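Local atomic coordinates of adenylosuccinate lyase (Francisella tularensis subsp. tularensis SCHU S4, PDB entry 4EEI), a protein that probably catalyses the release of fumarate from adenylosuccinate and from the related succinocarboxamide ribonucleotide in purine biosynthesis, and binds AMP in its active site. Residues Ser94-Asp99 with Gln179-Val184; Thr211-Arg216 with His299-Ser304. One frame throughout, in Å; residues are numbered along the deposited sequence.

Contact 1 of 2, residues Ser94-Asp99 with Gln179-Val184; sequences SSDIID and QFSGAV. With AMP (adenosine monophosphate), chain O; EDO (1,2-ethanediol), chain P.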
loop_
_atom_site.group_PDB
_atom_site.type_symbol
_atom_site.label_atom_id
_atom_site.label_comp_id
_atom_site.label_asym_id
_atom_site.label_seq_id
_atom_site.Cartn_x
_atom_site.Cartn_y
_atom_site.Cartn_z
ATOM N N SER B 94 27.257 -8.512 15.096
ATOM C CA SER B 94 25.979 -8.830 15.749
ATOM C C SER B 94 24.941 -9.383 14.771
ATOM O O SER B 94 24.243 -10.344 15.081
ATOM C CB SER B 94 25.398 -7.617 16.492
ATOM O OG SER B 94 26.271 -7.165 17.505
ATOM N N SER B 95 24.848 -8.800 13.582
ATOM C CA SER B 95 23.798 -9.229 12.664
ATOM C C SER B 95 24.071 -10.564 11.960
ATOM O O SER B 95 23.160 -11.136 11.369
ATOM C CB SER B 95 23.448 -8.123 11.663
ATOM O OG SER B 95 22.628 -7.149 12.277
ATOM N N ASP B 96 25.305 -11.061 12.007
ATOM C CA ASP B 96 25.546 -12.433 11.564
ATOM C C ASP B 96 24.711 -13.337 12.457
ATOM O O ASP B 96 24.123 -14.318 12.007
ATOM C CB ASP B 96 27.021 -12.829 11.731
ATOM C CG ASP B 96 27.935 -12.225 10.673
ATOM O OD1 ASP B 96 27.483 -11.978 9.537
ATOM O OD2 ASP B 96 29.130 -12.021 10.988
ATOM N N ILE B 97 24.659 -12.995 13.738
ATOM C CA ILE B 97 23.913 -13.804 14.695
ATOM C C ILE B 97 22.414 -13.537 14.587
ATOM O O ILE B 97 21.609 -14.469 14.496
ATOM C CB ILE B 97 24.381 -13.548 16.140
ATOM C CG1 ILE B 97 25.896 -13.742 16.268
ATOM C CG2 ILE B 97 23.625 -14.449 17.117
ATOM C CD1 ILE B 97 26.400 -15.124 15.835
ATOM N N ILE B 98 22.034 -12.264 14.595
ATOM C CA ILE B 98 20.613 -11.896 14.578
ATOM C C ILE B 98 19.903 -12.433 13.344
ATOM O O ILE B 98 18.841 -13.045 13.450
ATOM C CB ILE B 98 20.423 -10.369 14.586
ATOM C CG1 ILE B 98 20.993 -9.758 15.859
ATOM C CG2 ILE B 98 18.949 -10.009 14.438
ATOM C CD1 ILE B 98 21.131 -8.240 15.797
ATOM N N ASP B 99 20.481 -12.185 12.174
ATOM C CA ASP B 99 19.819 -12.535 10.927
ATOM C C ASP B 99 19.804 -14.039 10.691
ATOM O O ASP B 99 18.839 -14.570 10.155
ATOM C CB ASP B 99 20.460 -11.798 9.738
ATOM C CG ASP B 99 20.088 -10.316 9.688
ATOM O OD1 ASP B 99 19.270 -9.854 10.522
ATOM O OD2 ASP B 99 20.610 -9.614 8.792
ATOM N N GLN B 179 24.346 -16.223 7.454
ATOM C CA GLN B 179 25.591 -15.538 7.127
ATOM C C GLN B 179 26.544 -15.566 8.308
ATOM O O GLN B 179 26.126 -15.438 9.457
ATOM C CB GLN B 179 25.329 -14.079 6.717
ATOM C CG GLN B 179 24.625 -13.250 7.808
ATOM C CD GLN B 179 24.990 -11.771 7.766
ATOM O OE1 GLN B 179 25.900 -11.365 7.047
ATOM N NE2 GLN B 179 24.281 -10.962 8.548
ATOM N N PHE B 180 27.829 -15.740 8.021
ATOM C CA PHE B 180 28.858 -15.505 9.021
ATOM C C PHE B 180 30.005 -14.798 8.309
ATOM O O PHE B 180 31.069 -15.377 8.087
ATOM C CB PHE B 180 29.323 -16.824 9.651
ATOM C CG PHE B 180 28.226 -17.588 10.350
ATOM C CD1 PHE B 180 27.953 -17.360 11.692
ATOM C CD2 PHE B 180 27.482 -18.545 9.670
ATOM C CE1 PHE B 180 26.948 -18.063 12.347
ATOM C CE2 PHE B 180 26.464 -19.264 10.319
ATOM C CZ PHE B 180 26.200 -19.018 11.656
ATOM N N SER B 181 29.768 -13.542 7.933
ATOM C CA SER B 181 30.680 -12.825 7.051
ATOM C C SER B 181 31.371 -11.636 7.725
ATOM O O SER B 181 32.212 -10.978 7.122
ATOM C CB SER B 181 29.937 -12.366 5.791
ATOM O OG SER B 181 28.769 -11.634 6.114
ATOM N N GLY B 182 31.016 -11.350 8.971
ATOM C CA GLY B 182 31.672 -10.263 9.676
ATOM C C GLY B 182 31.070 -8.900 9.365
ATOM O O GLY B 182 30.052 -8.798 8.677
ATOM N N ALA B 183 31.726 -7.859 9.871
ATOM C CA ALA B 183 31.193 -6.494 9.927
ATOM C C ALA B 183 30.457 -5.989 8.680
ATOM O O ALA B 183 29.364 -5.445 8.796
ATOM C CB ALA B 183 32.304 -5.518 10.319
ATOM N N VAL B 184 31.067 -6.127 7.504
ATOM C CA VAL B 184 30.417 -5.694 6.268
ATOM C C VAL B 184 30.505 -6.745 5.163
ATOM O O VAL B 184 30.634 -6.412 3.986
ATOM C CB VAL B 184 30.975 -4.344 5.761
ATOM C CG1 VAL B 184 30.606 -3.237 6.718
ATOM C CG2 VAL B 184 32.490 -4.408 5.592
HETATM P P AMP O . 15.650 -1.447 17.704
HETATM O O1P AMP O . 14.687 -1.165 18.829
HETATM O O2P AMP O . 15.829 -0.306 16.737
HETATM O O3P AMP O . 15.464 -2.793 17.051
HETATM O "O5'" AMP O . 17.079 -1.568 18.435
HETATM C "C5'" AMP O . 18.218 -2.060 17.729
HETATM C "C4'" AMP O . 19.271 -2.527 18.726
HETATM O "O4'" AMP O . 20.420 -3.021 18.032
HETATM C "C3'" AMP O . 19.740 -1.383 19.610
HETATM O "O3'" AMP O . 19.748 -1.822 20.969
HETATM C "C2'" AMP O . 21.156 -1.095 19.166
HETATM O "O2'" AMP O . 21.984 -0.750 20.278
HETATM C "C1'" AMP O . 21.604 -2.402 18.538
HETATM N N9 AMP O . 22.586 -2.162 17.454
HETATM C C8 AMP O . 23.244 -1.013 17.224
HETATM N N7 AMP O . 24.073 -1.130 16.159
HETATM C C5 AMP O . 23.951 -2.385 15.690
HETATM C C6 AMP O . 24.541 -3.173 14.585
HETATM N N6 AMP O . 25.452 -2.625 13.748
HETATM N N1 AMP O . 24.139 -4.454 14.445
HETATM C C2 AMP O . 23.234 -5.009 15.273
HETATM N N3 AMP O . 22.658 -4.353 16.294
HETATM C C4 AMP O . 22.971 -3.061 16.550
HETATM C C1 EDO P . 15.680 -14.002 6.715
HETATM O O1 EDO P . 16.013 -13.466 5.421
HETATM C C2 EDO P . 16.639 -13.467 7.779
HETATM O O2 EDO P . 17.976 -13.848 7.437
#
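The first turn of helix 94-131, which gives Ser94, Ser95 and Ile98 to the AMP pocket, is held from behind by the loop 179-184, and the Asp96 carboxylate reaches across to take two consecutive backbone N-H groups. Gly182 N gives the shorter bond, 2.8 Å to Asp96 OD2, using the syn lone pair of that oxygen. Ser181 N, 3.2 Å from Asp96 OD1, comes from above the carboxylate, 50° out of its plane. OD2 also accepts from Thr93 N, so at this N-terminal end of a long helix of the lyase 1 (fumarate lyase) fold one carboxylate ties the helix start to the loop. The Gln179 side chain passes at about a right angle to that of Asp96, planes 86° apart; Gln179 OE1 lies 3.0 Å from Asp96 OD1, two acceptors with no bond between them. Gln179 CG sits between the backbone N and the carbonyl carbon (chi1 59°) and the chain then runs out extended, carrying NE2 to a weak bond of 3.0 Å with Ser95 O. The stronger partner of NE2 is Gln212 O. The Phe180 ring packs against helix 16-33.

Contact 2 of 2, residues Thr211-Arg216 with His299-Ser304; sequences TQVIPR and HERDIS. With AMP (adenosine monophosphate), chain O.
The adenine end of the AMP site is built where the loops 211-216 and 299-304 meet, and Gln212 and Arg301 are the side chains that join there. Arg301 NH1 donates to Gln212 OE1 at 2.7 Å; the oxygen lies in the guanidinium plane, at its edge, and receives the N-H on a lone pair in its own carbonyl plane. The two flat groups are nevertheless turned 73° apart. OE1 accepts a second bond from AMP N6, 2.8 Å away, so one amide oxygen reads the exocyclic amino group while being held by the arginine. With CG anti to the backbone N (chi1 -177°), the glutamine chain runs out extended to this point. Arg301 bends at chi2 and chi3, its guanidinium lying between Val213 CG1 over one face and Ile303 CD1 over the opposite face. AMP N1 lies obliquely to it, 3.3 Å from Arg301 NH1. Thr211, Glu300, Arg301 and Asp302 are each modelled in two conformers, and the side-chain contacts described belong to one of them. Behind the side chains the backbones are pinned by Gln212 N to Glu300 O, 3.2 Å. Thr211 lies against that same carbonyl, and its OG1 takes Val213 N at 2.9 Å in an ST turn. Asp302 forms an Asx turn, its OD2 accepting Ser304 N and Ser304 OG. The Glu300 carboxylate bonds the backbone N of Arg139 and forms a salt bridge to Lys153, both of the second subunit. The loop 211-216 leads into helix 217-244, the loop 299-304 links helix 272-293 to helix 304-333, and Val213 rests on Ser95 and Asp99 of helix 94-131.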
loop_
_atom_site.group_PDB
_atom_site.type_symbol
_atom_site.label_atom_id
_atom_site.label_comp_id
_atom_site.label_asym_id
_atom_site.label_seq_id
_atom_site.Cartn_x
_atom_site.Cartn_y
_atom_site.Cartn_z
ATOM N N THR B 211 26.012 -8.460 3.499
ATOM C CA THR B 211 26.680 -7.254 3.957
ATOM C C THR B 211 27.035 -7.399 5.431
ATOM O O THR B 211 27.431 -8.475 5.872
ATOM C CB THR B 211 25.815 -5.997 3.740
ATOM O OG1 THR B 211 24.505 -6.210 4.277
ATOM C CG2 THR B 211 25.706 -5.678 2.258
ATOM N N GLN B 212 26.649 -6.405 6.219
ATOM C CA GLN B 212 26.504 -6.630 7.642
ATOM C C GLN B 212 25.307 -7.556 7.810
ATOM O O GLN B 212 25.282 -8.405 8.698
ATOM C CB GLN B 212 26.282 -5.319 8.395
ATOM C CG GLN B 212 26.186 -5.496 9.901
ATOM C CD GLN B 212 26.540 -4.236 10.664
ATOM O OE1 GLN B 212 25.663 -3.522 11.145
ATOM N NE2 GLN B 212 27.834 -3.957 10.778
ATOM N N VAL B 213 24.305 -7.363 6.956
ATOM C CA VAL B 213 23.027 -8.052 7.082
ATOM C C VAL B 213 22.795 -9.011 5.919
ATOM O O VAL B 213 23.473 -8.938 4.896
ATOM C CB VAL B 213 21.855 -7.058 7.148
ATOM C CG1 VAL B 213 21.956 -6.200 8.399
ATOM C CG2 VAL B 213 21.826 -6.190 5.900
ATOM N N ILE B 214 21.830 -9.907 6.087
ATOM C CA ILE B 214 21.283 -10.672 4.972
ATOM C C ILE B 214 20.312 -9.741 4.257
ATOM O O ILE B 214 19.563 -9.017 4.920
ATOM C CB ILE B 214 20.551 -11.907 5.511
ATOM C CG1 ILE B 214 21.572 -12.976 5.926
ATOM C CG2 ILE B 214 19.561 -12.463 4.496
ATOM C CD1 ILE B 214 20.946 -14.226 6.523
ATOM N N PRO B 215 20.329 -9.725 2.911
ATOM C CA PRO B 215 19.472 -8.755 2.203
ATOM C C PRO B 215 17.984 -9.014 2.437
ATOM O O PRO B 215 17.547 -10.169 2.524
ATOM C CB PRO B 215 19.847 -8.951 0.720
ATOM C CG PRO B 215 20.476 -10.334 0.657
ATOM C CD PRO B 215 21.166 -10.516 1.985
ATOM N N ARG B 216 17.210 -7.940 2.546
ATOM C CA ARG B 216 15.829 -8.064 3.007
ATOM C C ARG B 216 14.836 -8.500 1.944
ATOM O O ARG B 216 13.650 -8.670 2.250
ATOM C CB ARG B 216 15.371 -6.762 3.680
ATOM C CG ARG B 216 15.181 -6.894 5.196
ATOM C CD ARG B 216 16.449 -7.407 5.878
ATOM N NE ARG B 216 16.218 -7.780 7.279
ATOM C CZ ARG B 216 17.121 -8.381 8.048
ATOM N NH1 ARG B 216 18.316 -8.684 7.555
ATOM N NH2 ARG B 216 16.836 -8.676 9.306
ATOM N N HIS B 299 23.777 1.436 2.229
ATOM C CA HIS B 299 25.101 0.859 2.162
ATOM C C HIS B 299 25.108 -0.549 2.672
ATOM O O HIS B 299 24.214 -1.351 2.340
ATOM C CB HIS B 299 26.101 1.721 2.922
ATOM C CG HIS B 299 26.343 3.068 2.285
ATOM N ND1 HIS B 299 26.664 3.206 0.987
ATOM C CD2 HIS B 299 26.292 4.355 2.815
ATOM C CE1 HIS B 299 26.816 4.511 0.699
ATOM N NE2 HIS B 299 26.588 5.214 1.819
ATOM N N GLU B 300 26.021 -0.852 3.590
ATOM C CA GLU B 300 26.182 -2.215 4.082
ATOM C C GLU B 300 25.200 -2.529 5.206
ATOM O O GLU B 300 25.290 -3.574 5.847
ATOM C CB GLU B 300 27.621 -2.464 4.533
ATOM C CG GLU B 300 28.601 -2.616 3.381
ATOM C CD GLU B 300 28.722 -1.352 2.555
ATOM O OE1 GLU B 300 29.004 -0.287 3.140
ATOM O OE2 GLU B 300 28.529 -1.420 1.325
ATOM N N ARG B 301 24.262 -1.616 5.433
ATOM C CA ARG B 301 23.174 -1.853 6.376
ATOM C C ARG B 301 22.793 -0.637 7.209
ATOM O O ARG B 301 23.612 0.233 7.495
ATOM C CB ARG B 301 23.486 -3.040 7.295
ATOM C CG ARG B 301 24.056 -2.666 8.656
ATOM C CD ARG B 301 23.018 -2.018 9.560
ATOM N NE ARG B 301 21.895 -2.903 9.859
ATOM C CZ ARG B 301 21.944 -3.918 10.714
ATOM N NH1 ARG B 301 23.068 -4.191 11.362
ATOM N NH2 ARG B 301 20.869 -4.665 10.920
ATOM N N ASP B 302 21.523 -0.604 7.589
ATOM C CA ASP B 302 20.999 0.377 8.519
ATOM C C ASP B 302 19.827 -0.273 9.239
ATOM O O ASP B 302 19.321 -1.294 8.780
ATOM C CB ASP B 302 20.561 1.649 7.793
ATOM C CG ASP B 302 19.136 1.570 7.279
ATOM O OD1 ASP B 302 18.933 1.758 6.062
ATOM O OD2 ASP B 302 18.222 1.322 8.090
ATOM N N ILE B 303 19.678 0.077 10.509
ATOM C CA ILE B 303 18.844 -0.766 11.356
ATOM C C ILE B 303 17.355 -0.415 11.366
ATOM O O ILE B 303 16.614 -0.890 12.221
ATOM C CB ILE B 303 19.377 -0.808 12.804
ATOM C CG1 ILE B 303 18.995 -2.127 13.475
ATOM C CG2 ILE B 303 18.863 0.380 13.602
ATOM C CD1 ILE B 303 20.108 -2.737 14.297
ATOM N N SER B 304 16.912 0.399 10.412
ATOM C CA SER B 304 15.500 0.799 10.367
ATOM C C SER B 304 14.548 -0.394 10.237
ATOM O O SER B 304 13.421 -0.369 10.748
ATOM C CB SER B 304 15.259 1.772 9.211
ATOM O OG SER B 304 15.527 1.156 7.964
HETATM P P AMP O . 15.650 -1.447 17.704
HETATM O O1P AMP O . 14.687 -1.165 18.829
HETATM O O2P AMP O . 15.829 -0.306 16.737
HETATM O O3P AMP O . 15.464 -2.793 17.051
HETATM O "O5'" AMP O . 17.079 -1.568 18.435
HETATM C "C5'" AMP O . 18.218 -2.060 17.729
HETATM C "C4'" AMP O . 19.271 -2.527 18.726
HETATM O "O4'" AMP O . 20.420 -3.021 18.032
HETATM C "C3'" AMP O . 19.740 -1.383 19.610
HETATM O "O3'" AMP O . 19.748 -1.822 20.969
HETATM C "C2'" AMP O . 21.156 -1.095 19.166
HETATM O "O2'" AMP O . 21.984 -0.750 20.278
HETATM C "C1'" AMP O . 21.604 -2.402 18.538
HETATM N N9 AMP O . 22.586 -2.162 17.454
HETATM C C8 AMP O . 23.244 -1.013 17.224
HETATM N N7 AMP O . 24.073 -1.130 16.159
HETATM C C5 AMP O . 23.951 -2.385 15.690
HETATM C C6 AMP O . 24.541 -3.173 14.585
HETATM N N6 AMP O . 25.452 -2.625 13.748
HETATM N N1 AMP O . 24.139 -4.454 14.445
HETATM C C2 AMP O . 23.234 -5.009 15.273
HETATM N N3 AMP O . 22.658 -4.353 16.294
HETATM C C4 AMP O . 22.971 -3.061 16.550
#

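From the N terminus, the chain has already given Lys66, His67 and Asp68 to the pocket when it starts helix 94-131; it then runs through the hairpin 135-149 and helix 151-173, and returns at 179-184 to close contact 1. Helix 192-202 follows, then loop 211-216 opens contact 2, which closes at 299-304 after helices 217-244 and 272-293. The two closures are in series, neither enclosing nor crossing the other, yet their centres lie about 10 Å apart. The salt bridge of Asp99 OD2 to Arg216 NH1, 2.8 Å, joins them directly, and Ser95 OG meets Arg301 NH1. Three of the four segments line the AMP pocket, while 179-184 stands behind helix 94-131.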